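Local coordinates for protein DsbA-like disulfide oxidoreductase (Wolbachia endosymbiont of Drosophila melanogaster, PDB 6EEZ) that probably isomerises wrongly paired disulfide bonds in substrate proteins, acting as a thiol-disulfide exchange enzyme of the thioredoxin fold, at residues Phe40-Cys45 and Ala71-Asn76. Residues are numbered along the deposited sequence; the frame is centred on the assembly and turned at random.
Sequences FLDYSC and APILGN
Asp42 joins the two segments through its carboxylate. Asp42 OD2 accepts from two successive backbone amides, Ile73 N at 2.8 Å and Leu74 N at 2.9 Å. Ile73 N comes in nearly along the C-O axis of OD2. Leu74 N meets the same oxygen on the syn side, 31° out of the carboxylate plane. CG of Asp42 lies anti to the backbone N (chi1 -177°), which swings the carboxylate across to the 71-76 loop. The other oxygen, Asp42 OD1, turns back on its own chain and takes Ser44 N at 2.8 Å, an Asx turn. It is also hydrogen-bonded to the hydroxyl of Ser78 on helix 76-91, which bonds Ser44 OG as well. With both oxygens bonded, the carboxylate is restrained from turning.

One backbone bond crosses between the segments, from Ala71 N to Leu41 O at 3.0 Å. It continues the parallel pairing of strands 36-41 and 65-70 just past the end of the latter.

This is the active-site end of the thioredoxin fold. Asp42 to Cys45 form a type I turn. Cys45 sits at the N-cap position of helix 46-50 and is the first cysteine of the CxxC motif, disulfide-bonded to Cys48. The contact joins the end of strand 36-41 and its turn to the loop before helix 76-91.

Van der Waals packing comes mainly from Leu74. Its side chain slants across the Asp42 carboxylate and covers it, with Leu74 CG 3.8 Å from CG of Asp42. Leu74 CD1 reaches on toward CB of Cys45, but Cys45 has two conformers, so how closely they pack is doubtful. Pro72 presents its CA to Asp42 OD2 at 3.3 Å, while its ring packs on Ile144 of helix 137-154 and on Leu79 and Ala82 of helix 76-91.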
ATOM      1  N   PHE A  40      -1.118  -3.798  -2.180  1.00 27.96           N
ATOM      2  CA  PHE A  40       0.290  -3.816  -2.622  1.00 29.04           C
ATOM      3  C   PHE A  40       0.449  -2.992  -3.889  1.00 29.67           C
ATOM      4  O   PHE A  40      -0.138  -3.327  -4.909  1.00 28.85           O
ATOM      5  CB  PHE A  40       0.772  -5.249  -2.869  1.00 28.47           C
ATOM      6  CG  PHE A  40       0.817  -6.105  -1.630  1.00 27.99           C
ATOM      7  CD1 PHE A  40      -0.330  -6.710  -1.153  1.00 27.35           C
ATOM      8  CD2 PHE A  40       2.012  -6.307  -0.951  1.00 28.64           C
ATOM      9  CE1 PHE A  40      -0.295  -7.514  -0.024  1.00 27.26           C
ATOM     10  CE2 PHE A  40       2.062  -7.088   0.173  1.00 28.49           C
ATOM     11  CZ  PHE A  40       0.896  -7.706   0.643  1.00 27.85           C
ATOM     12  N   LEU A  41       1.252  -1.926  -3.813  1.00 33.02           N
ATOM     13  CA  LEU A  41       1.324  -0.893  -4.860  1.00 33.54           C
ATOM     14  C   LEU A  41       2.756  -0.416  -5.144  1.00 33.96           C
ATOM     15  O   LEU A  41       3.602  -0.365  -4.261  1.00 34.56           O
ATOM     16  CB  LEU A  41       0.459   0.324  -4.465  1.00 34.90           C
ATOM     17  CG  LEU A  41      -0.999   0.342  -4.969  1.00 34.56           C
ATOM     18  CD1 LEU A  41      -1.986  -0.707  -4.301  1.00 33.87           C
ATOM     19  CD2 LEU A  41      -1.570   1.755  -4.850  1.00 35.45           C
ATOM     20  N   ASP A  42       2.997  -0.091  -6.408  1.00 32.67           N
ATOM     21  CA  ASP A  42       4.180   0.634  -6.860  1.00 33.51           C
ATOM     22  C   ASP A  42       3.651   1.974  -7.350  1.00 34.91           C
ATOM     23  O   ASP A  42       2.725   2.016  -8.166  1.00 35.42           O
ATOM     24  CB  ASP A  42       4.911  -0.114  -7.973  1.00 33.40           C
ATOM     25  CG  ASP A  42       6.183   0.570  -8.410  1.00 34.49           C
ATOM     26  OD1 ASP A  42       6.143   1.765  -8.823  1.00 35.94           O
ATOM     27  OD2 ASP A  42       7.242  -0.101  -8.347  1.00 34.23           O
ATOM     28  N   TYR A  43       4.213   3.069  -6.849  1.00 35.37           N
ATOM     29  CA  TYR A  43       3.682   4.385  -7.183  1.00 37.19           C
ATOM     30  C   TYR A  43       3.804   4.763  -8.676  1.00 38.41           C
ATOM     31  O   TYR A  43       2.999   5.560  -9.175  1.00 39.96           O
ATOM     32  CB  TYR A  43       4.367   5.437  -6.317  1.00 37.97           C
ATOM     33  CG  TYR A  43       3.884   5.426  -4.897  1.00 37.47           C
ATOM     34  CD1 TYR A  43       2.532   5.577  -4.602  1.00 37.90           C
ATOM     35  CD2 TYR A  43       4.770   5.277  -3.848  1.00 36.81           C
ATOM     36  CE1 TYR A  43       2.090   5.559  -3.306  1.00 37.27           C
ATOM     37  CE2 TYR A  43       4.340   5.277  -2.553  1.00 36.66           C
ATOM     38  CZ  TYR A  43       2.999   5.407  -2.283  1.00 36.51           C
ATOM     39  OH  TYR A  43       2.566   5.380  -0.978  1.00 36.41           O
ATOM     40  N   SER A  44       4.779   4.198  -9.392  1.00 39.62           N
ATOM     41  CA  SER A  44       4.985   4.535 -10.806  1.00 40.45           C
ATOM     42  C   SER A  44       4.199   3.613 -11.743  1.00 40.27           C
ATOM     43  O   SER A  44       4.251   3.764 -12.961  1.00 41.40           O
ATOM     44  CB  SER A  44       6.476   4.465 -11.172  1.00 40.74           C
ATOM     45  OG  SER A  44       7.302   5.098 -10.200  1.00 41.45           O
ATOM     46  N   CYS A  45       3.474   2.655 -11.179  1.00 37.30           N
ATOM     47  CA  CYS A  45       2.712   1.700 -11.981  0.63 37.10           C
ATOM     48  C   CYS A  45       1.383   2.313 -12.444  1.00 38.09           C
ATOM     49  O   CYS A  45       0.618   2.851 -11.642  1.00 38.60           O
ATOM     50  CB  CYS A  45       2.503   0.405 -11.165  0.63 35.41           C
ATOM     51  SG  CYS A  45       0.932  -0.414 -11.293  0.63 35.59           S
ATOM     52  N   ALA A  71       5.458  -1.585  -2.309  1.00 31.96           N
ATOM     53  CA  ALA A  71       6.222  -2.682  -2.924  1.00 31.30           C
ATOM     54  C   ALA A  71       6.825  -2.221  -4.231  1.00 32.36           C
ATOM     55  O   ALA A  71       6.400  -2.647  -5.305  1.00 32.19           O
ATOM     56  CB  ALA A  71       5.340  -3.886  -3.146  1.00 29.33           C
ATOM     57  N   PRO A  72       7.812  -1.324  -4.147  1.00 33.59           N
ATOM     58  CA  PRO A  72       8.477  -0.813  -5.344  1.00 35.42           C
ATOM     59  C   PRO A  72       9.209  -1.932  -6.099  1.00 36.20           C
ATOM     60  O   PRO A  72      10.064  -2.604  -5.500  1.00 36.55           O
ATOM     61  CB  PRO A  72       9.450   0.221  -4.782  1.00 36.53           C
ATOM     62  CG  PRO A  72       9.713  -0.241  -3.391  1.00 35.69           C
ATOM     63  CD  PRO A  72       8.432  -0.816  -2.911  1.00 33.83           C
ATOM     64  N   ILE A  73       8.865  -2.126  -7.375  1.00 39.29           N
ATOM     65  CA  ILE A  73       9.578  -3.057  -8.260  1.00 39.55           C
ATOM     66  C   ILE A  73       9.878  -2.464  -9.651  1.00 40.36           C
ATOM     67  O   ILE A  73      10.556  -3.101 -10.473  1.00 40.75           O
ATOM     68  CB  ILE A  73       8.782  -4.380  -8.451  1.00 37.80           C
ATOM     69  CG1 ILE A  73       7.349  -4.095  -8.913  1.00 36.99           C
ATOM     70  CG2 ILE A  73       8.711  -5.138  -7.155  1.00 36.54           C
ATOM     71  CD1 ILE A  73       6.601  -5.303  -9.412  1.00 35.81           C
ATOM     72  N   LEU A  74       9.406  -1.243  -9.917  1.00 42.45           N
ATOM     73  CA  LEU A  74       9.540  -0.665 -11.259  1.00 43.39           C
ATOM     74  C   LEU A  74      10.709   0.310 -11.384  1.00 45.64           C
ATOM     75  O   LEU A  74      10.785   1.073 -12.348  1.00 47.06           O
ATOM     76  CB  LEU A  74       8.236   0.019 -11.670  1.00 43.32           C
ATOM     77  CG  LEU A  74       7.034  -0.930 -11.821  1.00 42.16           C
ATOM     78  CD1 LEU A  74       5.785  -0.157 -12.182  1.00 42.31           C
ATOM     79  CD2 LEU A  74       7.292  -2.016 -12.861  1.00 42.13           C
ATOM     80  N   GLY A  75      11.627   0.271 -10.423  1.00 47.58           N
ATOM     81  CA  GLY A  75      12.879   1.005 -10.542  1.00 50.15           C
ATOM     82  C   GLY A  75      13.209   2.026  -9.460  1.00 50.02           C
ATOM     83  O   GLY A  75      12.588   2.095  -8.388  1.00 48.22           O
ATOM     84  N   ASN A  76      14.208   2.834  -9.772  1.00 51.84           N
ATOM     85  CA  ASN A  76      14.803   3.752  -8.819  1.00 53.27           C
ATOM     86  C   ASN A  76      13.801   4.815  -8.332  1.00 52.29           C
ATOM     87  O   ASN A  76      13.703   5.089  -7.128  1.00 52.17           O
ATOM     88  CB  ASN A  76      16.042   4.395  -9.462  1.00 57.81           C
ATOM     89  CG  ASN A  76      16.748   5.343  -8.536  1.00 60.42           C
ATOM     90  OD1 ASN A  76      16.995   6.502  -8.884  1.00 63.61           O
ATOM     91  ND2 ASN A  76      17.067   4.870  -7.340  1.00 59.60           N
TER